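Eukaryotic translation initiation factor 5A-2 (PDB 3HKS) promotes translation elongation and termination, binding between the exit and peptidyl sites of stalled ribosomes and aiding synthesis of polyproline-containing peptides. Local coordinates at residues K25-S30 / C88-V93; V96-I101 / V146-S151; D120-P125 / E155-V160. All blocks are in the same frame, centred on the assembly; numbering follows the deposited sequence.

Interaction 1. Residues K25-S30 / C88-V93; sequences KTYPQS and CDVPHV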
ATOM      1  N   LYS A  25     -13.320   2.712  -0.000  1.00 28.69           N
ATOM      2  CA  LYS A  25     -11.910   2.470  -0.247  1.00 27.29           C
ATOM      3  C   LYS A  25     -11.158   3.740  -0.696  1.00 25.29           C
ATOM      4  O   LYS A  25      -9.928   3.808  -0.618  1.00 24.91           O
ATOM      5  CB  LYS A  25     -11.742   1.297  -1.213  1.00 27.61           C
ATOM      6  CG  LYS A  25     -11.214   0.086  -0.475  1.00 30.73           C
ATOM      7  CD  LYS A  25     -12.069  -1.141  -0.631  1.00 34.71           C
ATOM      8  CE  LYS A  25     -11.900  -2.031   0.601  1.00 36.15           C
ATOM      9  NZ  LYS A  25     -12.962  -3.070   0.632  1.00 37.37           N
ATOM     10  N   THR A  26     -11.921   4.739  -1.147  1.00 22.95           N
ATOM     11  CA  THR A  26     -11.388   6.007  -1.639  1.00 20.36           C
ATOM     12  C   THR A  26     -12.179   7.196  -1.079  1.00 19.18           C
ATOM     13  O   THR A  26     -13.322   7.050  -0.626  1.00 18.54           O
ATOM     14  CB  THR A  26     -11.427   6.085  -3.187  1.00 20.26           C
ATOM     15  OG1 THR A  26     -12.785   6.163  -3.641  1.00 19.96           O
ATOM     16  CG2 THR A  26     -10.749   4.877  -3.838  1.00 19.78           C
ATOM     17  N   TYR A  27     -11.572   8.375  -1.127  1.00 17.03           N
ATOM     18  CA  TYR A  27     -12.305   9.605  -0.880  1.00 15.94           C
ATOM     19  C   TYR A  27     -12.011  10.609  -2.002  1.00 15.29           C
ATOM     20  O   TYR A  27     -10.942  10.540  -2.623  1.00 14.36           O
ATOM     21  CB  TYR A  27     -11.955  10.180   0.494  1.00 15.32           C
ATOM     22  CG  TYR A  27     -10.484  10.417   0.741  1.00 15.15           C
ATOM     23  CD1 TYR A  27      -9.666   9.414   1.288  1.00 14.68           C
ATOM     24  CD2 TYR A  27      -9.917  11.662   0.472  1.00 14.38           C
ATOM     25  CE1 TYR A  27      -8.309   9.648   1.536  1.00 13.19           C
ATOM     26  CE2 TYR A  27      -8.581  11.905   0.725  1.00 14.88           C
ATOM     27  CZ  TYR A  27      -7.788  10.894   1.255  1.00 14.36           C
ATOM     28  OH  TYR A  27      -6.475  11.175   1.506  1.00 16.50           O
ATOM     29  N   PRO A  28     -12.984  11.496  -2.305  1.00 14.60           N
ATOM     30  CA  PRO A  28     -12.811  12.495  -3.360  1.00 14.02           C
ATOM     31  C   PRO A  28     -12.100  13.751  -2.866  1.00 13.58           C
ATOM     32  O   PRO A  28     -12.438  14.286  -1.801  1.00 13.22           O
ATOM     33  CB  PRO A  28     -14.254  12.822  -3.761  1.00 14.35           C
ATOM     34  CG  PRO A  28     -15.039  12.655  -2.487  1.00 14.82           C
ATOM     35  CD  PRO A  28     -14.337  11.556  -1.702  1.00 14.67           C
ATOM     36  N   GLN A  29     -11.122  14.207  -3.639  1.00 12.38           N
ATOM     37  CA  GLN A  29     -10.363  15.407  -3.302  1.00 12.31           C
ATOM     38  C   GLN A  29      -9.973  16.124  -4.597  1.00 12.07           C
ATOM     39  O   GLN A  29      -9.583  15.474  -5.570  1.00 11.93           O
ATOM     40  CB  GLN A  29      -9.121  15.026  -2.495  1.00 11.91           C
ATOM     41  CG  GLN A  29      -8.245  16.195  -2.048  1.00 11.70           C
ATOM     42  CD  GLN A  29      -7.096  15.720  -1.185  1.00 12.41           C
ATOM     43  OE1 GLN A  29      -6.550  14.643  -1.412  1.00 13.91           O
ATOM     44  NE2 GLN A  29      -6.737  16.509  -0.174  1.00 10.41           N
ATOM     45  N   SER A  30     -10.095  17.450  -4.608  1.00 11.55           N
ATOM     46  CA  SER A  30      -9.856  18.228  -5.815  1.00 11.83           C
ATOM     47  C   SER A  30      -8.425  18.023  -6.257  1.00 12.06           C
ATOM     48  O   SER A  30      -7.523  17.981  -5.417  1.00 12.62           O
ATOM     49  CB  SER A  30     -10.170  19.710  -5.613  1.00 10.96           C
ATOM     50  OG  SER A  30      -9.268  20.301  -4.693  1.00 12.70           O
ATOM     51  N   CYS A  88     -10.195  14.116  -7.771  1.00 14.48           N
ATOM     52  CA  CYS A  88      -9.570  12.820  -7.970  1.00 15.54           C
ATOM     53  C   CYS A  88     -10.191  11.878  -6.953  1.00 15.47           C
ATOM     54  O   CYS A  88     -10.744  12.320  -5.950  1.00 15.40           O
ATOM     55  CB  CYS A  88      -8.065  12.929  -7.730  1.00 16.12           C
ATOM     56  SG  CYS A  88      -7.246  13.879  -8.992  1.00 19.10           S
ATOM     57  N   ASP A  89     -10.135  10.590  -7.232  1.00 15.91           N
ATOM     58  CA  ASP A  89     -10.318   9.582  -6.188  1.00 16.49           C
ATOM     59  C   ASP A  89      -8.975   9.329  -5.521  1.00 15.68           C
ATOM     60  O   ASP A  89      -7.994   9.057  -6.189  1.00 15.65           O
ATOM     61  CB  ASP A  89     -10.873   8.295  -6.777  1.00 16.71           C
ATOM     62  CG  ASP A  89     -12.306   8.434  -7.190  1.00 18.95           C
ATOM     63  OD1 ASP A  89     -13.096   9.046  -6.430  1.00 20.39           O
ATOM     64  OD2 ASP A  89     -12.646   7.918  -8.265  1.00 20.80           O
ATOM     65  N   VAL A  90      -8.936   9.465  -4.207  1.00 15.23           N
ATOM     66  CA  VAL A  90      -7.725   9.209  -3.448  1.00 14.86           C
ATOM     67  C   VAL A  90      -7.901   7.910  -2.658  1.00 15.10           C
ATOM     68  O   VAL A  90      -8.838   7.797  -1.881  1.00 15.16           O
ATOM     69  CB  VAL A  90      -7.375  10.381  -2.496  1.00 14.71           C
ATOM     70  CG1 VAL A  90      -6.130  10.048  -1.655  1.00 13.38           C
ATOM     71  CG2 VAL A  90      -7.161  11.675  -3.291  1.00 14.12           C
ATOM     72  N   PRO A  91      -6.996   6.927  -2.848  1.00 15.33           N
ATOM     73  CA  PRO A  91      -7.168   5.664  -2.116  1.00 15.43           C
ATOM     74  C   PRO A  91      -6.685   5.795  -0.672  1.00 15.71           C
ATOM     75  O   PRO A  91      -5.707   6.492  -0.408  1.00 15.58           O
ATOM     76  CB  PRO A  91      -6.270   4.694  -2.891  1.00 15.27           C
ATOM     77  CG  PRO A  91      -5.131   5.566  -3.382  1.00 15.25           C
ATOM     78  CD  PRO A  91      -5.785   6.915  -3.693  1.00 15.12           C
ATOM     79  N   HIS A  92      -7.381   5.161   0.263  1.00 16.36           N
ATOM     80  CA  HIS A  92      -6.816   4.988   1.605  1.00 17.17           C
ATOM     81  C   HIS A  92      -5.653   4.004   1.491  1.00 17.33           C
ATOM     82  O   HIS A  92      -5.754   2.993   0.785  1.00 17.23           O
ATOM     83  CB  HIS A  92      -7.856   4.419   2.572  1.00 17.10           C
ATOM     84  CG  HIS A  92      -8.924   5.390   2.956  1.00 17.77           C
ATOM     85  ND1 HIS A  92      -8.692   6.458   3.797  1.00 18.22           N
ATOM     86  CD2 HIS A  92     -10.238   5.435   2.640  1.00 16.94           C
ATOM     87  CE1 HIS A  92      -9.818   7.123   3.974  1.00 18.18           C
ATOM     88  NE2 HIS A  92     -10.768   6.527   3.277  1.00 18.51           N
ATOM     89  N   VAL A  93      -4.545   4.323   2.143  1.00 18.12           N
ATOM     90  CA  VAL A  93      -3.378   3.448   2.153  1.00 19.55           C
ATOM     91  C   VAL A  93      -2.983   3.249   3.608  1.00 20.85           C
ATOM     92  O   VAL A  93      -2.734   4.213   4.327  1.00 20.87           O
ATOM     93  CB  VAL A  93      -2.171   4.005   1.325  1.00 19.40           C
ATOM     94  CG1 VAL A  93      -0.973   3.027   1.378  1.00 18.54           C
ATOM     95  CG2 VAL A  93      -2.576   4.269  -0.131  1.00 18.60           C
TER
HETATM   96  O   HOH W   1      -8.206   1.900   0.089  1.00 20.72           O
HETATM   97  O   HOH W   2     -13.676   6.919   2.841  1.00 37.82           O
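Lys25 O is gripped twice: His92 N donates to it at 3.0 Å, and a water 2.7 Å from this Lys25 O donates a second bond while also bonding to His92 O. From here strand 26-30 runs antiparallel to strand 88-91, with Tyr27–Val90 and Gln29–Cys88 as the hydrogen-bonded pairs. The shortest backbone bond between the strands, Cys88 N to Gln29 O at 2.7 Å, secures the far end.

On the face carrying Tyr27, Val90 and Gln29, the phenol lies across the isopropyl group. Val90 CB sits over one face of the Tyr27 ring, 3.9 Å from its centroid, in a CH-pi contact, while Val90 CG1 reaches toward Tyr27 OH. The other methyl, Val90 CG2, meets Gln29 OE1 at 3.6 Å. Tyr27 CG stands between its backbone N and carbonyl carbon (chi1 55°), which folds the ring back over the neighbouring strand. His92 approaches the same ring obliquely, planes 53° apart, with His92 CE1 3.5 Å from Tyr27 CD1.

Thr26 and Pro91 turn to the other face, toward Val41 of the SH3-like N-terminal domain. Backbone bonds thus hold the N-terminal strand in register, while the Tyr27 ring covers Val90 and His92 leans against that ring.

Interaction 2. Residues V96-I101 / V146-S151; sequences VDYQLI and VSVMSS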
ATOM      1  N   VAL A  96      -0.058  -1.750   8.595  1.00 21.72           N
ATOM      2  CA  VAL A  96      -0.376  -2.344   9.892  1.00 20.83           C
ATOM      3  C   VAL A  96       0.619  -3.469  10.226  1.00 20.16           C
ATOM      4  O   VAL A  96       0.948  -4.296   9.371  1.00 19.76           O
ATOM      5  CB  VAL A  96      -1.852  -2.839   9.942  1.00 20.81           C
ATOM      6  CG1 VAL A  96      -2.199  -3.437  11.309  1.00 21.20           C
ATOM      7  CG2 VAL A  96      -2.813  -1.697   9.643  1.00 20.93           C
ATOM      8  N   ASP A  97       1.113  -3.456  11.461  1.00 19.55           N
ATOM      9  CA  ASP A  97       1.990  -4.507  11.991  1.00 19.08           C
ATOM     10  C   ASP A  97       1.164  -5.580  12.713  1.00 18.43           C
ATOM     11  O   ASP A  97       0.254  -5.260  13.481  1.00 17.77           O
ATOM     12  CB  ASP A  97       3.049  -3.919  12.940  1.00 18.95           C
ATOM     13  CG  ASP A  97       4.146  -3.135  12.204  1.00 20.90           C
ATOM     14  OD1 ASP A  97       4.215  -3.174  10.963  1.00 21.61           O
ATOM     15  OD2 ASP A  97       4.965  -2.478  12.873  1.00 22.88           O
ATOM     16  N   TYR A  98       1.483  -6.845  12.437  1.00 17.89           N
ATOM     17  CA  TYR A  98       0.872  -7.991  13.110  1.00 17.40           C
ATOM     18  C   TYR A  98       1.942  -8.980  13.577  1.00 16.91           C
ATOM     19  O   TYR A  98       2.927  -9.201  12.892  1.00 16.83           O
ATOM     20  CB  TYR A  98      -0.035  -8.762  12.160  1.00 17.46           C
ATOM     21  CG  TYR A  98      -1.097  -7.984  11.430  1.00 17.90           C
ATOM     22  CD1 TYR A  98      -0.796  -7.284  10.270  1.00 17.41           C
ATOM     23  CD2 TYR A  98      -2.423  -7.999  11.871  1.00 18.73           C
ATOM     24  CE1 TYR A  98      -1.778  -6.594   9.573  1.00 19.66           C
ATOM     25  CE2 TYR A  98      -3.420  -7.306  11.187  1.00 19.39           C
ATOM     26  CZ  TYR A  98      -3.090  -6.602  10.035  1.00 20.03           C
ATOM     27  OH  TYR A  98      -4.053  -5.909   9.338  1.00 20.85           O
ATOM     28  N   GLN A  99       1.710  -9.623  14.712  1.00 16.42           N
ATOM     29  CA  GLN A  99       2.547 -10.736  15.136  1.00 15.69           C
ATOM     30  C   GLN A  99       2.173 -11.995  14.334  1.00 14.65           C
ATOM     31  O   GLN A  99       0.993 -12.284  14.130  1.00 14.08           O
ATOM     32  CB  GLN A  99       2.396 -10.982  16.644  1.00 16.20           C
ATOM     33  CG  GLN A  99       2.758  -9.763  17.489  1.00 19.82           C
ATOM     34  CD  GLN A  99       2.274  -9.868  18.926  1.00 26.77           C
ATOM     35  OE1 GLN A  99       2.666 -10.781  19.660  1.00 29.93           O
ATOM     36  NE2 GLN A  99       1.420  -8.927  19.339  1.00 28.98           N
ATOM     37  N   LEU A 100       3.191 -12.718  13.879  1.00 13.15           N
ATOM     38  CA  LEU A 100       3.014 -13.951  13.132  1.00 12.74           C
ATOM     39  C   LEU A 100       2.763 -15.130  14.084  1.00 12.55           C
ATOM     40  O   LEU A 100       3.571 -15.407  14.966  1.00 11.65           O
ATOM     41  CB  LEU A 100       4.250 -14.213  12.256  1.00 12.48           C
ATOM     42  CG  LEU A 100       4.286 -15.500  11.428  1.00 12.85           C
ATOM     43  CD1 LEU A 100       3.277 -15.419  10.285  1.00 10.20           C
ATOM     44  CD2 LEU A 100       5.710 -15.801  10.907  1.00 10.91           C
ATOM     45  N   ILE A 101       1.637 -15.815  13.898  1.00 11.86           N
ATOM     46  CA  ILE A 101       1.268 -16.942  14.751  1.00 11.38           C
ATOM     47  C   ILE A 101       1.125 -18.274  13.990  1.00 11.57           C
ATOM     48  O   ILE A 101       0.914 -19.334  14.596  1.00 11.37           O
ATOM     49  CB  ILE A 101       0.010 -16.618  15.635  1.00 11.63           C
ATOM     50  CG1 ILE A 101      -1.183 -16.161  14.779  1.00 11.19           C
ATOM     51  CG2 ILE A 101       0.365 -15.562  16.708  1.00 12.06           C
ATOM     52  CD1 ILE A 101      -2.475 -15.959  15.573  1.00 12.52           C
ATOM     53  N   VAL A 146       5.072  -8.614  11.256  1.00 18.08           N
ATOM     54  CA  VAL A 146       4.890  -8.533   9.812  1.00 18.75           C
ATOM     55  C   VAL A 146       4.131  -7.244   9.506  1.00 18.95           C
ATOM     56  O   VAL A 146       3.049  -7.018  10.059  1.00 19.25           O
ATOM     57  CB  VAL A 146       4.084  -9.775   9.293  1.00 18.87           C
ATOM     58  CG1 VAL A 146       3.792  -9.683   7.803  1.00 18.66           C
ATOM     59  CG2 VAL A 146       4.829 -11.072   9.613  1.00 19.15           C
ATOM     60  N   SER A 147       4.710  -6.397   8.652  1.00 18.68           N
ATOM     61  CA  SER A 147       4.040  -5.178   8.179  1.00 18.67           C
ATOM     62  C   SER A 147       3.254  -5.455   6.903  1.00 18.30           C
ATOM     63  O   SER A 147       3.776  -6.045   5.968  1.00 18.17           O
ATOM     64  CB  SER A 147       5.050  -4.055   7.920  1.00 18.87           C
ATOM     65  OG  SER A 147       5.873  -3.828   9.053  1.00 20.16           O
ATOM     66  N   VAL A 148       1.994  -5.035   6.886  1.00 18.23           N
ATOM     67  CA  VAL A 148       1.119  -5.228   5.740  1.00 18.30           C
ATOM     68  C   VAL A 148       0.708  -3.864   5.174  1.00 18.62           C
ATOM     69  O   VAL A 148       0.216  -2.992   5.908  1.00 18.55           O
ATOM     70  CB  VAL A 148      -0.143  -6.063   6.114  1.00 18.45           C
ATOM     71  CG1 VAL A 148      -1.109  -6.171   4.929  1.00 17.43           C
ATOM     72  CG2 VAL A 148       0.258  -7.476   6.636  1.00 18.75           C
ATOM     73  N   MET A 149       0.920  -3.681   3.873  1.00 18.80           N
ATOM     74  CA  MET A 149       0.417  -2.496   3.173  1.00 19.12           C
ATOM     75  C   MET A 149      -0.892  -2.837   2.470  1.00 18.81           C
ATOM     76  O   MET A 149      -0.967  -3.809   1.734  1.00 18.78           O
ATOM     77  CB  MET A 149       1.446  -1.952   2.183  1.00 19.32           C
ATOM     78  CG  MET A 149       1.123  -0.511   1.692  1.00 20.85           C
ATOM     79  SD  MET A 149       2.383   0.127   0.570  0.52 20.01           S
ATOM     80  CE  MET A 149       2.225  -0.971  -0.821  1.00 21.06           C
ATOM     81  N   SER A 150      -1.929  -2.052   2.729  1.00 18.93           N
ATOM     82  CA  SER A 150      -3.241  -2.325   2.144  1.00 19.23           C
ATOM     83  C   SER A 150      -3.868  -1.096   1.483  1.00 19.05           C
ATOM     84  O   SER A 150      -3.796   0.018   2.001  1.00 19.21           O
ATOM     85  CB  SER A 150      -4.190  -2.907   3.191  1.00 18.99           C
ATOM     86  OG  SER A 150      -4.459  -1.953   4.193  1.00 20.24           O
ATOM     87  N   SER A 151      -4.479  -1.322   0.326  1.00 19.44           N
ATOM     88  CA  SER A 151      -5.187  -0.274  -0.402  1.00 19.88           C
ATOM     89  C   SER A 151      -6.119  -0.928  -1.399  1.00 20.22           C
ATOM     90  O   SER A 151      -5.714  -1.837  -2.123  1.00 19.86           O
ATOM     91  CB  SER A 151      -4.201   0.647  -1.132  1.00 19.65           C
ATOM     92  OG  SER A 151      -4.816   1.845  -1.557  1.00 19.21           O
TER
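Asp97 and Ser147 face each other as a non-hydrogen-bonded antiparallel pair, and their side chains supply the polar link that the backbone lacks at this position. Ser147 OG donates to Asp97 OD1 at 2.6 Å, meeting the oxygen on its syn side but 32° out of the carboxylate plane. Both side chains are set anti to their own carbonyl carbons (chi1 -73° for Asp97, -53° for Ser147), which brings the carboxylate and the hydroxyl together across the strands.

The opposite face is apolar. There Tyr98 and Val148 are diagonal neighbours, and the phenol ring slants across the valine so that Tyr98 CE1 lies 3.7 Å from Val148 CG2. The methyl meets the ring obliquely, whereas Val146 O lies near the ring plane at its edge. Farther along, Val146 CG2 rests 4.1 Å from Leu100 CB, extending the apolar row.

Two hydrogen-bonded pairs fix this register. Val96 and Val148 exchange backbone bonds, the shorter being Val148 N to Val96 O at 2.8 Å, and Tyr98 does the same with Val146, whose N lies 2.8 Å from Tyr98 O.

Both segments lie in the OB-fold domain, within a curled antiparallel sheet that strand 87-103 continues towards the N-terminal part. Strand 109-112 flanks 96-101, with Leu111 against Tyr98 and Val109 against Leu100, while strand 154-163 borders 146-151, with Ile157 against Val146. Leu122, from the loop before helix 128-139, packs on Val148.

Interaction 3. Residues D120-P125 / E155-V160; sequences DDLKLP and EQICAV. With EDO (1,2-ethanediol), chain F.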
ATOM      1  N   ASP A 120      -6.156 -14.370   8.591  1.00 14.96           N
ATOM      2  CA  ASP A 120      -5.608 -15.568   7.919  1.00 15.26           C
ATOM      3  C   ASP A 120      -5.712 -15.587   6.383  1.00 15.92           C
ATOM      4  O   ASP A 120      -5.460 -16.627   5.768  1.00 15.31           O
ATOM      5  CB  ASP A 120      -6.310 -16.829   8.447  1.00 15.22           C
ATOM      6  CG  ASP A 120      -6.003 -17.125   9.898  1.00 16.12           C
ATOM      7  OD1 ASP A 120      -5.197 -16.390  10.516  1.00 17.37           O
ATOM      8  OD2 ASP A 120      -6.575 -18.103  10.429  1.00 17.17           O
ATOM      9  N   ASP A 121      -6.072 -14.454   5.768  1.00 16.60           N
ATOM     10  CA  ASP A 121      -6.347 -14.405   4.324  1.00 17.46           C
ATOM     11  C   ASP A 121      -5.121 -14.160   3.432  1.00 17.46           C
ATOM     12  O   ASP A 121      -5.183 -14.349   2.215  1.00 17.66           O
ATOM     13  CB  ASP A 121      -7.479 -13.412   3.998  1.00 17.92           C
ATOM     14  CG  ASP A 121      -7.277 -12.025   4.618  1.00 19.07           C
ATOM     15  OD1 ASP A 121      -6.403 -11.833   5.474  1.00 17.37           O
ATOM     16  OD2 ASP A 121      -8.026 -11.098   4.234  1.00 24.21           O
ATOM     17  N   LEU A 122      -4.006 -13.762   4.045  1.00 17.36           N
ATOM     18  CA  LEU A 122      -2.772 -13.501   3.302  1.00 17.19           C
ATOM     19  C   LEU A 122      -1.887 -14.726   3.135  1.00 17.44           C
ATOM     20  O   LEU A 122      -1.914 -15.658   3.944  1.00 17.53           O
ATOM     21  CB  LEU A 122      -1.962 -12.386   3.969  1.00 17.13           C
ATOM     22  CG  LEU A 122      -2.599 -11.003   4.082  1.00 17.09           C
ATOM     23  CD1 LEU A 122      -1.543  -9.999   4.555  1.00 15.33           C
ATOM     24  CD2 LEU A 122      -3.227 -10.584   2.756  1.00 15.98           C
ATOM     25  N   LYS A 123      -1.094 -14.704   2.075  1.00 17.75           N
ATOM     26  CA  LYS A 123      -0.113 -15.734   1.821  1.00 18.09           C
ATOM     27  C   LYS A 123       1.281 -15.154   1.978  1.00 17.73           C
ATOM     28  O   LYS A 123       1.444 -13.937   2.149  1.00 16.93           O
ATOM     29  CB  LYS A 123      -0.317 -16.333   0.429  1.00 18.81           C
ATOM     30  CG  LYS A 123      -1.724 -16.933   0.251  1.00 20.73           C
ATOM     31  CD  LYS A 123      -1.801 -17.896  -0.916  1.00 24.37           C
ATOM     32  CE  LYS A 123      -1.183 -19.250  -0.567  1.00 25.28           C
ATOM     33  NZ  LYS A 123      -1.518 -20.274  -1.595  1.00 28.24           N
ATOM     34  N   LEU A 124       2.276 -16.041   1.973  1.00 17.41           N
ATOM     35  CA  LEU A 124       3.676 -15.641   2.029  1.00 17.67           C
ATOM     36  C   LEU A 124       4.008 -14.706   0.859  1.00 17.93           C
ATOM     37  O   LEU A 124       3.558 -14.938  -0.268  1.00 17.59           O
ATOM     38  CB  LEU A 124       4.593 -16.871   2.010  1.00 17.40           C
ATOM     39  CG  LEU A 124       4.602 -17.743   3.272  1.00 16.99           C
ATOM     40  CD1 LEU A 124       5.144 -19.127   2.955  1.00 15.12           C
ATOM     41  CD2 LEU A 124       5.446 -17.080   4.361  1.00 15.31           C
ATOM     42  N   PRO A 125       4.794 -13.646   1.123  1.00 18.55           N
ATOM     43  CA  PRO A 125       5.061 -12.717   0.014  1.00 19.35           C
ATOM     44  C   PRO A 125       5.914 -13.370  -1.081  1.00 20.31           C
ATOM     45  O   PRO A 125       6.624 -14.342  -0.816  1.00 20.28           O
ATOM     46  CB  PRO A 125       5.806 -11.555   0.680  1.00 18.80           C
ATOM     47  CG  PRO A 125       6.312 -12.094   1.997  1.00 18.40           C
ATOM     48  CD  PRO A 125       5.473 -13.264   2.381  1.00 17.82           C
ATOM     49  N   GLU A 155      -3.546  -6.285  -0.654  1.00 24.55           N
ATOM     50  CA  GLU A 155      -2.654  -6.275   0.500  1.00 23.85           C
ATOM     51  C   GLU A 155      -1.342  -6.941   0.156  1.00 23.52           C
ATOM     52  O   GLU A 155      -1.300  -7.922  -0.595  1.00 23.69           O
ATOM     53  CB  GLU A 155      -3.303  -6.968   1.707  1.00 23.93           C
ATOM     54  CG  GLU A 155      -4.587  -6.298   2.181  1.00 24.38           C
ATOM     55  CD  GLU A 155      -5.105  -6.835   3.500  1.00 26.68           C
ATOM     56  OE1 GLU A 155      -5.622  -7.965   3.535  1.00 26.09           O
ATOM     57  OE2 GLU A 155      -5.016  -6.107   4.510  1.00 29.80           O
ATOM     58  N   GLN A 156      -0.268  -6.394   0.709  1.00 22.38           N
ATOM     59  CA  GLN A 156       1.046  -6.903   0.451  1.00 21.90           C
ATOM     60  C   GLN A 156       1.857  -6.876   1.734  1.00 20.97           C
ATOM     61  O   GLN A 156       1.928  -5.838   2.409  1.00 20.31           O
ATOM     62  CB  GLN A 156       1.723  -6.044  -0.618  1.00 22.48           C
ATOM     63  CG  GLN A 156       3.064  -6.564  -1.098  1.00 24.75           C
ATOM     64  CD  GLN A 156       3.520  -5.869  -2.369  1.00 28.39           C
ATOM     65  OE1 GLN A 156       4.436  -5.061  -2.337  1.00 30.14           O
ATOM     66  NE2 GLN A 156       2.868  -6.173  -3.494  1.00 29.80           N
ATOM     67  N   ILE A 157       2.461  -8.017   2.066  1.00 19.82           N
ATOM     68  CA  ILE A 157       3.437  -8.071   3.157  1.00 19.47           C
ATOM     69  C   ILE A 157       4.685  -7.345   2.668  1.00 18.97           C
ATOM     70  O   ILE A 157       5.276  -7.737   1.674  1.00 18.55           O
ATOM     71  CB  ILE A 157       3.749  -9.532   3.603  1.00 18.94           C
ATOM     72  CG1 ILE A 157       2.519 -10.143   4.305  1.00 19.20           C
ATOM     73  CG2 ILE A 157       5.003  -9.569   4.512  1.00 18.83           C
ATOM     74  CD1 ILE A 157       2.572 -11.709   4.493  1.00 18.57           C
ATOM     75  N   CYS A 158       5.068  -6.286   3.367  1.00 19.40           N
ATOM     76  CA  CYS A 158       6.089  -5.362   2.869  1.00 20.95           C
ATOM     77  C   CYS A 158       7.326  -5.239   3.781  1.00 20.84           C
ATOM     78  O   CYS A 158       8.347  -4.687   3.367  1.00 21.61           O
ATOM     79  CB  CYS A 158       5.458  -3.971   2.609  1.00 20.82           C
ATOM     80  SG  CYS A 158       4.869  -3.141   4.139  1.00 24.64           S
ATOM     81  N   ALA A 159       7.244  -5.751   5.008  1.00 20.58           N
ATOM     82  CA  ALA A 159       8.402  -5.795   5.914  1.00 20.41           C
ATOM     83  C   ALA A 159       8.272  -6.915   6.943  1.00 20.65           C
ATOM     84  O   ALA A 159       7.171  -7.333   7.273  1.00 20.24           O
ATOM     85  CB  ALA A 159       8.607  -4.454   6.613  1.00 20.26           C
ATOM     86  N   VAL A 160       9.411  -7.395   7.437  1.00 21.45           N
ATOM     87  CA  VAL A 160       9.462  -8.444   8.448  1.00 21.92           C
ATOM     88  C   VAL A 160      10.580  -8.122   9.434  1.00 23.16           C
ATOM     89  O   VAL A 160      11.694  -7.827   9.025  1.00 23.69           O
ATOM     90  CB  VAL A 160       9.707  -9.847   7.818  1.00 21.65           C
ATOM     91  CG1 VAL A 160       9.840 -10.939   8.914  1.00 20.43           C
ATOM     92  CG2 VAL A 160       8.599 -10.209   6.828  1.00 20.91           C
TER
HETATM   93  C1  EDO F 163      -0.048 -11.391   0.546  1.00 34.73           C
HETATM   94  O1  EDO F 163      -0.873 -12.434  -0.015  1.00 36.24           O
HETATM   95  C2  EDO F 163       1.363 -11.474  -0.026  1.00 34.13           C
HETATM   96  O2  EDO F 163       2.100 -10.268   0.227  1.00 32.65           O
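Segment 120-125 is an irregular loop that passes beside strand 155-160 without pairing with it, coming nearest at Pro125 and Ile157, whose CA atoms are 5.8 Å apart. Ile157 carries most of the apolar packing. Its CG2 branch points at the proline ring, 3.8 Å from Pro125 CG, while its longer branch points at the loop, ending with Ile157 CD1 3.4 Å from Lys123 O. That branch leaves CB anti to the carbonyl carbon (chi1 -69°), and its CG1 also meets Leu122 CD1 at 4.1 Å. The other leucine methyl, Leu122 CD2, sits against Glu155, 3.6 Å from Glu155 OE1.

Beyond the leucine the Asp121 and Glu155 side chains cross at about a right angle, their carboxylate planes 69° apart, with Asp121 OD2 4.0 Å from Glu155 OE1. Lys119 forms salt bridges with Glu155 OE1 and Asp121 OD1, which probably offsets their like charges.

A 1,2-ethanediol, probably from the crystallisation liquor, spans the two backbones: Ile157 N donates to its O2 at 2.9 Å and Lys123 N to its O1 at 3.1 Å.

In the OB-fold domain this loop leads from strand 118-119 into helix 128-139. Pro125 packs on Leu130 and Met134 of the helix, while Leu122 and Ile157 pack on Val148 and Val146, respectively, of strand 142-151, which adjoins strand 154-163.

Strand 87-103, interrupted by a bulge or short loop, passes from the SH3-like N-terminal part, where its start serves interaction 1, into the OB-fold domain, where its later part serves interaction 2; their centres are about 22 Å apart. This shared strand joins the two parts covalently, and a probable hydrogen bond from Ser151 OG to His92 O is a further tie from strand 142-151. Interaction 3 has its centre about 7 Å from that of interaction 2, and adjacent strands 142-151 and 154-163 join them. Along the chain interaction 1 closes first, after which the segments of interactions 2 and 3 alternate. The OB-fold domain is therefore tied together by interleaved contacts, with interaction 1 on the other side of the chain's centre.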